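Local coordinates for protein mannitol dehydrogenase (Helicobacter pylori, PDB 3TWO) that probably reduces cinnamyl aldehydes to their alcohols with NADPH, and the reverse, as a zinc-dependent medium-chain alcohol dehydrogenase, at residues D35-G40 and A150-V155; H64-I69 and V113-C118; V86-F91 and N134-D139; V155-C160 and P313-I318. All blocks are in the same frame, centred on the assembly; numbering follows the deposited sequence.

Interaction 1. Residues D35-G40 and A150-V155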
loop_
_atom_site.group_PDB
_atom_site.type_symbol
_atom_site.label_atom_id
_atom_site.label_comp_id
_atom_site.label_asym_id
_atom_site.label_seq_id
_atom_site.Cartn_x
_atom_site.Cartn_y
_atom_site.Cartn_z
ATOM N N ASP B 35 -30.440 -27.215 -1.137
ATOM C CA ASP B 35 -29.841 -28.453 -0.660
ATOM C C ASP B 35 -28.367 -28.437 -1.051
ATOM O O ASP B 35 -28.054 -28.330 -2.231
ATOM C CB ASP B 35 -30.472 -29.687 -1.339
ATOM C CG ASP B 35 -31.515 -30.349 -0.482
ATOM O OD1 ASP B 35 -32.171 -29.668 0.337
ATOM O OD2 ASP B 35 -31.691 -31.583 -0.634
ATOM N N ILE B 36 -27.490 -28.600 -0.077
ATOM C CA ILE B 36 -26.047 -28.480 -0.296
ATOM C C ILE B 36 -25.434 -29.824 -0.727
ATOM O O ILE B 36 -25.590 -30.838 -0.038
ATOM C CB ILE B 36 -25.362 -27.956 0.949
ATOM C CG1 ILE B 36 -25.823 -26.519 1.236
ATOM C CG2 ILE B 36 -23.821 -28.002 0.809
ATOM C CD1 ILE B 36 -25.208 -25.922 2.517
ATOM N N LEU B 37 -24.770 -29.834 -1.882
ATOM C CA LEU B 37 -24.178 -31.069 -2.439
ATOM C C LEU B 37 -22.678 -31.113 -2.107
ATOM O O LEU B 37 -22.152 -32.147 -1.638
ATOM C CB LEU B 37 -24.454 -31.204 -3.969
ATOM C CG LEU B 37 -25.911 -31.316 -4.525
ATOM C CD1 LEU B 37 -25.898 -32.032 -5.876
ATOM C CD2 LEU B 37 -26.788 -32.087 -3.670
ATOM N N TYR B 38 -21.985 -29.999 -2.302
ATOM C CA TYR B 38 -20.545 -29.918 -2.027
ATOM C C TYR B 38 -20.185 -28.672 -1.236
ATOM O O TYR B 38 -20.767 -27.590 -1.470
ATOM C CB TYR B 38 -19.731 -29.970 -3.317
ATOM C CG TYR B 38 -20.008 -31.274 -4.086
ATOM C CD1 TYR B 38 -20.982 -31.317 -5.116
ATOM C CD2 TYR B 38 -19.354 -32.475 -3.725
ATOM C CE1 TYR B 38 -21.284 -32.537 -5.825
ATOM C CE2 TYR B 38 -19.634 -33.704 -4.413
ATOM C CZ TYR B 38 -20.618 -33.703 -5.449
ATOM O OH TYR B 38 -20.880 -34.847 -6.119
ATOM N N ALA B 39 -19.261 -28.851 -0.261
ATOM C CA ALA B 39 -18.820 -27.754 0.579
ATOM C C ALA B 39 -17.300 -27.748 0.601
ATOM O O ALA B 39 -16.681 -28.690 1.121
ATOM C CB ALA B 39 -19.383 -27.863 1.972
ATOM N N GLY B 40 -16.716 -26.726 -0.049
ATOM C CA GLY B 40 -15.266 -26.441 0.043
ATOM C C GLY B 40 -14.843 -26.029 1.438
ATOM O O GLY B 40 -15.610 -25.365 2.187
ATOM N N ALA B 150 -21.862 -28.382 -15.290
ATOM C CA ALA B 150 -20.577 -28.168 -14.650
ATOM C C ALA B 150 -20.302 -29.239 -13.561
ATOM O O ALA B 150 -21.233 -29.665 -12.872
ATOM C CB ALA B 150 -20.539 -26.760 -14.064
ATOM N N PRO B 151 -19.025 -29.678 -13.398
ATOM C CA PRO B 151 -18.761 -30.642 -12.274
ATOM C C PRO B 151 -18.887 -29.918 -10.904
ATOM O O PRO B 151 -18.086 -29.033 -10.571
ATOM C CB PRO B 151 -17.330 -31.129 -12.536
ATOM C CG PRO B 151 -16.662 -29.979 -13.351
ATOM C CD PRO B 151 -17.819 -29.399 -14.210
ATOM N N LEU B 152 -19.911 -30.276 -10.143
ATOM C CA LEU B 152 -20.344 -29.458 -9.014
ATOM C C LEU B 152 -19.386 -29.494 -7.833
ATOM O O LEU B 152 -19.244 -28.512 -7.079
ATOM C CB LEU B 152 -21.700 -29.940 -8.564
ATOM C CG LEU B 152 -22.698 -28.855 -8.288
ATOM C CD1 LEU B 152 -22.648 -27.728 -9.356
ATOM C CD2 LEU B 152 -24.085 -29.554 -8.235
ATOM N N GLU B 153 -18.712 -30.628 -7.671
ATOM C CA GLU B 153 -17.645 -30.769 -6.667
ATOM C C GLU B 153 -16.476 -29.786 -6.954
ATOM O O GLU B 153 -15.885 -29.254 -6.014
ATOM C CB GLU B 153 -17.193 -32.242 -6.532
ATOM C CG GLU B 153 -16.145 -32.840 -7.538
ATOM C CD GLU B 153 -16.705 -33.105 -8.917
ATOM O OE1 GLU B 153 -17.916 -32.943 -9.139
ATOM O OE2 GLU B 153 -15.912 -33.470 -9.815
ATOM N N LYS B 154 -16.203 -29.508 -8.236
ATOM C CA LYS B 154 -15.146 -28.545 -8.610
ATOM C C LYS B 154 -15.608 -27.075 -8.578
ATOM O O LYS B 154 -14.763 -26.135 -8.437
ATOM C CB LYS B 154 -14.640 -28.865 -10.011
ATOM C CG LYS B 154 -13.616 -30.001 -9.999
ATOM C CD LYS B 154 -13.229 -30.327 -11.391
ATOM C CE LYS B 154 -12.408 -31.599 -11.415
ATOM N NZ LYS B 154 -11.895 -31.714 -12.798
ATOM N N VAL B 155 -16.932 -26.878 -8.706
ATOM C CA VAL B 155 -17.523 -25.558 -8.734
ATOM C C VAL B 155 -17.442 -24.917 -7.345
ATOM O O VAL B 155 -17.183 -23.722 -7.252
ATOM C CB VAL B 155 -19.006 -25.593 -9.222
ATOM C CG1 VAL B 155 -19.746 -24.252 -8.942
ATOM C CG2 VAL B 155 -19.064 -25.930 -10.716
#
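Tyr38 lays its phenol ring against the first turn of the short helix 152-155, and the main contact is of the CH-pi kind. Glu153 CB sits over one face of the ring, 3.6 Å from its centroid and only 15° off the ring normal. The same face also takes the helix backbone, with Tyr38 CD1 3.5 Å from Glu153 N. CG of Tyr38 lies beside its own backbone N (chi1 -59°), which directs the ring toward the helix. The two side chains then run alongside each other in the same direction. It is the aliphatic CB of Glu153 that lies over the face; beyond it the chain bends at chi2, and the carboxylate plane is turned 61° from that of the ring.

Apolar contacts extend the patch past the ring. Leu152 CB packs 3.8 Å from Tyr38 CD1, the two side chains crossing at about a right angle. Farther along, methyl meets methyl where Leu37 CD1 touches Leu152 CD2 at 3.9 Å. Leu317 of strand 315-318 also packs on both Tyr38 and Glu153.

Two consecutive residues of the strand, Leu37 and Tyr38, point toward the helix, which a regular strand with alternating sides would not allow. The explanation lies in the backbone: Leu37 and Tyr38 both face Ala67 of the neighbouring strand 65-73, with Leu37 in a helical conformation. This is a classic beta bulge, here turning two adjacent side chains of a GroES-like domain strand onto one helix.

Interaction 2. Residues H64-I69 and V113-C118. With ZN (zinc ion), chain G.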
loop_
_atom_site.group_PDB
_atom_site.type_symbol
_atom_site.label_atom_id
_atom_site.label_comp_id
_atom_site.label_asym_id
_atom_site.label_seq_id
_atom_site.Cartn_x
_atom_site.Cartn_y
_atom_site.Cartn_z
ATOM N N HIS B 64 -17.915 -21.580 3.376
ATOM C CA HIS B 64 -18.535 -20.578 2.512
ATOM C C HIS B 64 -18.128 -20.825 1.076
ATOM O O HIS B 64 -18.009 -19.902 0.312
ATOM C CB HIS B 64 -18.263 -19.127 2.969
ATOM C CG HIS B 64 -16.815 -18.787 3.157
ATOM N ND1 HIS B 64 -16.406 -17.747 3.967
ATOM C CD2 HIS B 64 -15.676 -19.367 2.680
ATOM C CE1 HIS B 64 -15.081 -17.701 3.994
ATOM N NE2 HIS B 64 -14.620 -18.675 3.223
ATOM N N GLU B 65 -17.964 -22.095 0.715
ATOM C CA GLU B 65 -17.826 -22.518 -0.671
ATOM C C GLU B 65 -18.898 -23.560 -0.933
ATOM O O GLU B 65 -18.717 -24.762 -0.661
ATOM C CB GLU B 65 -16.398 -23.052 -0.915
ATOM C CG GLU B 65 -15.372 -21.930 -0.717
ATOM C CD GLU B 65 -13.950 -22.359 -1.000
ATOM O OE1 GLU B 65 -13.684 -23.565 -0.964
ATOM O OE2 GLU B 65 -13.093 -21.497 -1.281
ATOM N N ILE B 66 -20.055 -23.100 -1.400
ATOM C CA ILE B 66 -21.210 -23.951 -1.375
ATOM C C ILE B 66 -21.733 -24.195 -2.799
ATOM O O ILE B 66 -21.937 -23.239 -3.572
ATOM C CB ILE B 66 -22.328 -23.316 -0.494
ATOM C CG1 ILE B 66 -21.919 -23.289 1.007
ATOM C CG2 ILE B 66 -23.674 -24.043 -0.704
ATOM C CD1 ILE B 66 -22.630 -22.168 1.763
ATOM N N ALA B 67 -21.927 -25.459 -3.162
ATOM C CA ALA B 67 -22.591 -25.760 -4.442
ATOM C C ALA B 67 -23.760 -26.683 -4.138
ATOM O O ALA B 67 -23.604 -27.657 -3.347
ATOM C CB ALA B 67 -21.627 -26.401 -5.444
ATOM N N GLY B 68 -24.934 -26.404 -4.723
ATOM C CA GLY B 68 -26.109 -27.237 -4.455
ATOM C C GLY B 68 -27.235 -27.067 -5.450
ATOM O O GLY B 68 -27.055 -26.512 -6.550
ATOM N N ILE B 69 -28.428 -27.489 -5.030
ATOM C CA ILE B 69 -29.639 -27.457 -5.887
ATOM C C ILE B 69 -30.769 -26.769 -5.131
ATOM O O ILE B 69 -30.949 -26.988 -3.895
ATOM C CB ILE B 69 -30.046 -28.892 -6.299
ATOM C CG1 ILE B 69 -28.912 -29.476 -7.142
ATOM C CG2 ILE B 69 -31.419 -28.899 -7.126
ATOM C CD1 ILE B 69 -28.965 -30.969 -7.478
ATOM N N VAL B 113 -23.890 -9.786 5.972
ATOM C CA VAL B 113 -23.992 -10.984 6.798
ATOM C C VAL B 113 -23.128 -12.065 6.171
ATOM O O VAL B 113 -23.496 -12.630 5.113
ATOM C CB VAL B 113 -25.460 -11.449 6.893
ATOM C CG1 VAL B 113 -25.566 -12.808 7.639
ATOM C CG2 VAL B 113 -26.319 -10.315 7.558
ATOM N N PHE B 114 -21.958 -12.313 6.773
ATOM C CA PHE B 114 -21.113 -13.380 6.315
ATOM C C PHE B 114 -21.784 -14.714 6.640
ATOM O O PHE B 114 -22.568 -14.829 7.592
ATOM C CB PHE B 114 -19.731 -13.313 6.963
ATOM C CG PHE B 114 -18.973 -12.088 6.570
ATOM C CD1 PHE B 114 -18.728 -11.057 7.515
ATOM C CD2 PHE B 114 -18.516 -11.924 5.233
ATOM C CE1 PHE B 114 -17.998 -9.885 7.142
ATOM C CE2 PHE B 114 -17.798 -10.757 4.853
ATOM C CZ PHE B 114 -17.536 -9.739 5.812
ATOM N N THR B 115 -21.448 -15.716 5.841
ATOM C CA THR B 115 -22.135 -17.011 5.848
ATOM C C THR B 115 -22.046 -17.749 7.197
ATOM O O THR B 115 -22.971 -18.512 7.555
ATOM C CB THR B 115 -21.599 -17.851 4.640
ATOM O OG1 THR B 115 -21.755 -17.025 3.466
ATOM C CG2 THR B 115 -22.377 -19.199 4.445
ATOM N N TYR B 116 -20.970 -17.490 7.943
ATOM C CA TYR B 116 -20.805 -18.052 9.294
ATOM C C TYR B 116 -19.980 -17.130 10.193
ATOM O O TYR B 116 -19.386 -16.164 9.716
ATOM C CB TYR B 116 -20.179 -19.451 9.242
ATOM C CG TYR B 116 -18.785 -19.411 8.663
ATOM C CD1 TYR B 116 -17.677 -19.100 9.466
ATOM C CD2 TYR B 116 -18.565 -19.641 7.299
ATOM C CE1 TYR B 116 -16.390 -19.039 8.918
ATOM C CE2 TYR B 116 -17.270 -19.575 6.746
ATOM C CZ TYR B 116 -16.206 -19.283 7.554
ATOM O OH TYR B 116 -14.940 -19.250 7.004
ATOM N N ASP B 117 -19.950 -17.440 11.497
ATOM C CA ASP B 117 -19.246 -16.586 12.444
ATOM C C ASP B 117 -19.722 -15.115 12.298
ATOM O O ASP B 117 -18.893 -14.210 12.164
ATOM C CB ASP B 117 -17.709 -16.661 12.228
ATOM C CG ASP B 117 -16.941 -16.208 13.445
ATOM O OD1 ASP B 117 -17.588 -16.011 14.498
ATOM O OD2 ASP B 117 -15.712 -16.077 13.386
ATOM N N CYS B 118 -21.029 -14.886 12.302
ATOM C CA CYS B 118 -21.536 -13.538 12.064
ATOM C C CYS B 118 -23.021 -13.549 12.389
ATOM O O CYS B 118 -23.745 -14.453 11.959
ATOM C CB CYS B 118 -21.297 -13.126 10.592
ATOM S SG CYS B 118 -21.765 -11.386 10.114
HETATM ZN ZN ZN G . -12.873 -18.121 2.131
#
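The backbones come closest where His64 passes Thr115 in the 113-118 loop, their CA atoms 6.1 Å apart. This is the wall of the zinc site formed by Cys42, His64 and Cys160, which is the catalytic one in the medium-chain alcohol dehydrogenase family; His64 NE2 binds the zinc ion at 2.1 Å. Tyr116 covers the imidazole from one side. The two ring planes are inclined at 41° with centroids 5.1 Å apart, an oblique pairing in which the phenol lies with its CE2 3.4 Å from His64 ND1. With chi1 near 63°, Tyr116 CG lies between its backbone N and carbonyl carbon, a torsion that carries the ring across to the histidine. Its hydroxyl has a weak hydrogen bond to Asp45 OD1 of helix 43-49.

Thr115 supports the base of the histidine, its CB 3.9 Å from His64 CB. The threonine hydroxyl is held by the carbonyl O of Gly89, while its methyl meets the end of Ile66 tip to tip, CG2 4.0 Å from Ile66 CD1. At the imidazole, Tyr116 OH stands 3.3 Å above the ring plane, displaced toward the rim, nearest His64 CE1.

Interaction 3. Residues V86-F91 and N134-D139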
loop_
_atom_site.group_PDB
_atom_site.type_symbol
_atom_site.label_atom_id
_atom_site.label_comp_id
_atom_site.label_asym_id
_atom_site.label_seq_id
_atom_site.Cartn_x
_atom_site.Cartn_y
_atom_site.Cartn_z
ATOM N N VAL B 86 -26.802 -24.115 -8.264
ATOM C CA VAL B 86 -26.401 -22.834 -7.768
ATOM C C VAL B 86 -25.226 -22.861 -6.824
ATOM O O VAL B 86 -24.895 -23.882 -6.272
ATOM C CB VAL B 86 -27.600 -22.147 -6.999
ATOM C CG1 VAL B 86 -28.733 -21.829 -7.939
ATOM C CG2 VAL B 86 -28.097 -23.040 -5.886
ATOM N N GLY B 87 -24.628 -21.702 -6.556
ATOM C CA GLY B 87 -23.578 -21.650 -5.545
ATOM C C GLY B 87 -23.817 -20.526 -4.578
ATOM O O GLY B 87 -24.521 -19.533 -4.908
ATOM N N VAL B 88 -23.255 -20.680 -3.369
ATOM C CA VAL B 88 -23.259 -19.635 -2.353
ATOM C C VAL B 88 -21.822 -19.410 -1.863
ATOM O O VAL B 88 -21.055 -20.390 -1.659
ATOM C CB VAL B 88 -24.219 -19.991 -1.171
ATOM C CG1 VAL B 88 -24.215 -18.904 -0.079
ATOM C CG2 VAL B 88 -25.620 -20.226 -1.716
ATOM N N GLY B 89 -21.483 -18.119 -1.652
ATOM C CA GLY B 89 -20.153 -17.722 -1.236
ATOM C C GLY B 89 -20.043 -17.266 0.222
ATOM O O GLY B 89 -20.730 -17.776 1.132
ATOM N N CYS B 90 -19.185 -16.264 0.428
ATOM C CA CYS B 90 -18.858 -15.746 1.760
ATOM C C CYS B 90 -19.896 -14.881 2.465
ATOM O O CYS B 90 -19.722 -14.604 3.679
ATOM C CB CYS B 90 -17.549 -14.924 1.685
ATOM S SG CYS B 90 -16.196 -15.985 1.164
ATOM N N PHE B 91 -20.912 -14.387 1.737
ATOM C CA PHE B 91 -21.970 -13.630 2.426
ATOM C C PHE B 91 -23.338 -13.925 1.823
ATOM O O PHE B 91 -23.417 -14.314 0.657
ATOM C CB PHE B 91 -21.694 -12.116 2.473
ATOM C CG PHE B 91 -21.385 -11.543 1.120
ATOM C CD1 PHE B 91 -22.404 -11.114 0.287
ATOM C CD2 PHE B 91 -20.067 -11.461 0.670
ATOM C CE1 PHE B 91 -22.122 -10.597 -0.984
ATOM C CE2 PHE B 91 -19.778 -10.927 -0.570
ATOM C CZ PHE B 91 -20.822 -10.504 -1.404
ATOM N N ASN B 134 -26.463 -29.537 5.549
ATOM C CA ASN B 134 -27.209 -30.164 4.468
ATOM C C ASN B 134 -28.040 -29.181 3.660
ATOM O O ASN B 134 -28.524 -29.525 2.587
ATOM C CB ASN B 134 -28.081 -31.347 4.977
ATOM C CG ASN B 134 -29.170 -30.917 5.976
ATOM O OD1 ASN B 134 -30.173 -31.633 6.185
ATOM N ND2 ASN B 134 -28.982 -29.794 6.608
ATOM N N ASN B 135 -28.234 -27.967 4.183
ATOM C CA ASN B 135 -29.023 -26.995 3.450
ATOM C C ASN B 135 -28.683 -25.600 3.933
ATOM O O ASN B 135 -27.984 -25.461 4.944
ATOM C CB ASN B 135 -30.552 -27.300 3.592
ATOM C CG ASN B 135 -31.056 -27.158 5.017
ATOM O OD1 ASN B 135 -30.643 -26.258 5.757
ATOM N ND2 ASN B 135 -32.005 -28.029 5.409
ATOM N N ILE B 136 -29.203 -24.588 3.238
ATOM C CA ILE B 136 -28.973 -23.200 3.604
ATOM C C ILE B 136 -30.110 -22.396 2.961
ATOM O O ILE B 136 -30.656 -22.809 1.880
ATOM C CB ILE B 136 -27.563 -22.681 3.181
ATOM C CG1 ILE B 136 -27.231 -21.374 3.910
ATOM C CG2 ILE B 136 -27.434 -22.497 1.667
ATOM C CD1 ILE B 136 -25.832 -20.893 3.715
ATOM N N VAL B 137 -30.519 -21.313 3.636
ATOM C CA VAL B 137 -31.616 -20.441 3.154
ATOM C C VAL B 137 -31.008 -19.074 2.827
ATOM O O VAL B 137 -30.476 -18.433 3.725
ATOM C CB VAL B 137 -32.773 -20.280 4.240
ATOM C CG1 VAL B 137 -33.932 -19.427 3.714
ATOM C CG2 VAL B 137 -33.299 -21.644 4.679
ATOM N N VAL B 138 -31.058 -18.647 1.563
ATOM C CA VAL B 138 -30.362 -17.448 1.120
ATOM C C VAL B 138 -31.285 -16.514 0.320
ATOM O O VAL B 138 -32.029 -16.992 -0.556
ATOM C CB VAL B 138 -29.127 -17.818 0.244
ATOM C CG1 VAL B 138 -28.341 -16.568 -0.120
ATOM C CG2 VAL B 138 -28.218 -18.813 0.967
ATOM N N ASP B 139 -31.248 -15.200 0.642
ATOM C CA ASP B 139 -31.918 -14.163 -0.185
ATOM C C ASP B 139 -31.435 -14.332 -1.661
ATOM O O ASP B 139 -30.223 -14.508 -1.896
ATOM C CB ASP B 139 -31.571 -12.764 0.320
ATOM C CG ASP B 139 -32.270 -11.647 -0.486
ATOM O OD1 ASP B 139 -31.891 -11.438 -1.637
ATOM O OD2 ASP B 139 -33.209 -10.982 0.021
#
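Inside the curled beta-sheet of the GroES-like domain, two strands that are not neighbours, 85-88 and 135-139, turn side chains toward each other across the hydrophobic core. Val88, at the end of 85-88, provides all the contacts from that side. Its CG2 methyl is 4.0 Å from Val138 CG2, and Val88 CG1 is 4.1 Å from the same methyl. A single methyl of Val138 therefore faces both branches of Val88. The two side chains reach toward each other tip to tip, and their CA atoms remain 8.2 Å apart, a spacing bridged by side chains and not by backbone pairing. In Val138, a chi1 of -175° puts CG1 anti to the backbone N and leaves CG2 beside that N, and it is CG2 that makes the contact.

The sheet curls so that strand 31-40 pairs with both 65-73 and 135-139, while 65-73 pairs in turn with 85-88; the present contact spans the interior of that curve. Ile136 lies two residues before Val138, on the same side of its strand, and adds a looser contact in which its CG2 is 4.5 Å from Val88 CG2. Ile34 and Ile66 from the intervening strands also pack on Val88, and Ile66 touches Ile136 as well. Backbone hydrogen bonding between Gly87 and Ile144 ties strand 144-145 to 85-88. The side chain of Val88 is about 12 Å from the zinc ion bound by His64.

Interaction 4. Residues V155-C160 and P313-I318. With ZN (zinc ion), chain G.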
loop_
_atom_site.group_PDB
_atom_site.type_symbol
_atom_site.label_atom_id
_atom_site.label_comp_id
_atom_site.label_asym_id
_atom_site.label_seq_id
_atom_site.Cartn_x
_atom_site.Cartn_y
_atom_site.Cartn_z
ATOM N N VAL B 155 -16.932 -26.878 -8.706
ATOM C CA VAL B 155 -17.523 -25.558 -8.734
ATOM C C VAL B 155 -17.442 -24.917 -7.345
ATOM O O VAL B 155 -17.183 -23.722 -7.252
ATOM C CB VAL B 155 -19.006 -25.593 -9.222
ATOM C CG1 VAL B 155 -19.746 -24.252 -8.942
ATOM C CG2 VAL B 155 -19.064 -25.930 -10.716
ATOM N N ALA B 156 -17.667 -25.699 -6.287
ATOM C CA ALA B 156 -17.845 -25.158 -4.938
ATOM C C ALA B 156 -16.731 -24.180 -4.501
ATOM O O ALA B 156 -17.029 -23.094 -3.985
ATOM C CB ALA B 156 -18.084 -26.341 -3.872
ATOM N N PRO B 157 -15.448 -24.531 -4.716
ATOM C CA PRO B 157 -14.433 -23.569 -4.213
ATOM C C PRO B 157 -14.297 -22.350 -5.099
ATOM O O PRO B 157 -13.649 -21.391 -4.684
ATOM C CB PRO B 157 -13.104 -24.376 -4.198
ATOM C CG PRO B 157 -13.521 -25.864 -4.205
ATOM C CD PRO B 157 -14.856 -25.852 -5.028
ATOM N N LEU B 158 -14.901 -22.352 -6.297
ATOM C CA LEU B 158 -14.938 -21.112 -7.063
ATOM C C LEU B 158 -15.612 -20.045 -6.238
ATOM O O LEU B 158 -15.265 -18.872 -6.386
ATOM C CB LEU B 158 -15.710 -21.248 -8.383
ATOM C CG LEU B 158 -15.204 -22.260 -9.348
ATOM C CD1 LEU B 158 -16.255 -22.482 -10.523
ATOM C CD2 LEU B 158 -13.839 -21.866 -9.825
ATOM N N LEU B 159 -16.567 -20.440 -5.355
ATOM C CA LEU B 159 -17.353 -19.449 -4.621
ATOM C C LEU B 159 -16.541 -18.607 -3.675
ATOM O O LEU B 159 -16.997 -17.541 -3.298
ATOM C CB LEU B 159 -18.575 -20.047 -3.911
ATOM C CG LEU B 159 -19.849 -20.333 -4.745
ATOM C CD1 LEU B 159 -20.564 -18.987 -4.986
ATOM C CD2 LEU B 159 -19.560 -21.030 -6.064
ATOM N N CYS B 160 -15.360 -19.068 -3.261
ATOM C CA CYS B 160 -14.469 -18.199 -2.463
ATOM C C CYS B 160 -13.055 -18.137 -2.982
ATOM O O CYS B 160 -12.608 -17.089 -3.321
ATOM C CB CYS B 160 -14.400 -18.610 -1.011
ATOM S SG CYS B 160 -13.372 -17.439 -0.121
ATOM N N PRO B 313 -10.582 -25.472 -9.551
ATOM C CA PRO B 313 -9.673 -25.943 -8.470
ATOM C C PRO B 313 -9.354 -27.427 -8.559
ATOM O O PRO B 313 -10.158 -28.274 -9.061
ATOM C CB PRO B 313 -10.475 -25.695 -7.181
ATOM C CG PRO B 313 -11.946 -25.617 -7.662
ATOM C CD PRO B 313 -11.851 -24.922 -9.019
ATOM N N GLU B 314 -8.170 -27.732 -8.087
ATOM C CA GLU B 314 -7.694 -29.086 -7.828
ATOM C C GLU B 314 -8.290 -29.460 -6.466
ATOM O O GLU B 314 -8.018 -28.801 -5.445
ATOM C CB GLU B 314 -6.178 -29.023 -7.663
ATOM C CG GLU B 314 -5.442 -28.519 -8.861
ATOM C CD GLU B 314 -5.582 -29.507 -9.960
ATOM O OE1 GLU B 314 -5.266 -30.693 -9.672
ATOM O OE2 GLU B 314 -6.044 -29.130 -11.069
ATOM N N ILE B 315 -9.098 -30.496 -6.433
ATOM C CA ILE B 315 -9.809 -30.805 -5.192
ATOM C C ILE B 315 -9.583 -32.237 -4.814
ATOM O O ILE B 315 -9.272 -33.079 -5.672
ATOM C CB ILE B 315 -11.335 -30.544 -5.280
ATOM C CG1 ILE B 315 -11.964 -31.497 -6.311
ATOM C CG2 ILE B 315 -11.590 -29.125 -5.774
ATOM C CD1 ILE B 315 -13.008 -32.330 -5.738
ATOM N N ASP B 316 -9.735 -32.484 -3.513
ATOM C CA ASP B 316 -9.774 -33.809 -2.953
ATOM C C ASP B 316 -11.079 -33.955 -2.162
ATOM O O ASP B 316 -11.281 -33.237 -1.198
ATOM C CB ASP B 316 -8.573 -33.992 -2.007
ATOM C CG ASP B 316 -7.243 -34.127 -2.761
ATOM O OD1 ASP B 316 -6.324 -33.268 -2.564
ATOM O OD2 ASP B 316 -7.093 -35.081 -3.589
ATOM N N LEU B 317 -11.902 -34.915 -2.558
ATOM C CA LEU B 317 -13.201 -35.185 -1.959
ATOM C C LEU B 317 -13.093 -35.939 -0.657
ATOM O O LEU B 317 -12.537 -37.003 -0.624
ATOM C CB LEU B 317 -14.027 -36.127 -2.855
ATOM C CG LEU B 317 -14.843 -35.498 -3.957
ATOM C CD1 LEU B 317 -15.665 -36.625 -4.701
ATOM C CD2 LEU B 317 -15.753 -34.424 -3.365
ATOM N N ILE B 318 -13.697 -35.408 0.378
ATOM C CA ILE B 318 -13.739 -36.052 1.676
ATOM C C ILE B 318 -15.164 -36.046 2.239
ATOM O O ILE B 318 -16.130 -35.557 1.557
ATOM C CB ILE B 318 -12.759 -35.368 2.641
ATOM C CG1 ILE B 318 -13.112 -33.901 2.902
ATOM C CG2 ILE B 318 -11.269 -35.527 2.134
ATOM C CD1 ILE B 318 -12.238 -33.302 4.088
HETATM ZN ZN ZN G . -12.873 -18.121 2.131
#
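Two proline rings meet across this contact, Pro157 CG lying 3.8 Å from Pro313 CG, with the rings set obliquely to each other. Pro313 CG sits by the CB-CG-CD rim of the Pro157 ring, 3.9 Å from both CB and CD of that residue. Their CA atoms are 6.8 Å apart, the closest backbone approach of the two segments. Leu158 then takes the other corner of the second proline: its CD2 methyl packs 3.7 Å from Pro313 CD, crossing the ring at about a right angle. With CG beside its backbone N (chi1 -59°), the leucine extends out to Pro313, and Met302 and Val303 of helix 296-308 also pack on it.

The contact joins the turn that leads into helix 158-171 to the entrance of strand 315-318, which runs parallel to strand 338-342 in the sheet that includes the GroES-like strands. Pro157 also rests on Arg338 and Val340 of that neighbouring strand. Farther along 313-318, the CG2 branch of Ile315 comes 4.1 Å from Pro157 CG, reaching it at roughly a right angle.

Three residues after Pro157, the same segment supplies a ligand of the zinc site: Cys160 SG, anti to its backbone N (chi1 -177°), binds the zinc ion at 2.4 Å. Cys42 and His64 also bind this metal, and NADPH touches Cys160. The helical turn leading there is held by a backbone bond from Cys160 N to Pro157 O.

From the N terminus, strand segment 35-40 is the first to appear, and interaction 1 closes a loop of 109 residues when 150-155 returns to it. Nested inside that loop are interactions 2 and 3, which cross: the chain passes 64-69, 86-91, 113-118 and 134-139 in alternation. Strands 31-40, 65-73, 85-88 and 135-139 belong to one sheet, so all three contacts reach it, interactions 2 and 3 as buried contacts and interaction 1 at the surface. Interaction 4 follows in series, sharing Val155 with interaction 1, and its long loop spans the Rossmann-type coenzyme domain before 313-318 returns to the catalytic-domain sheet. Interactions 2 and 4 meet at the same zinc ion, through His64 and Cys160.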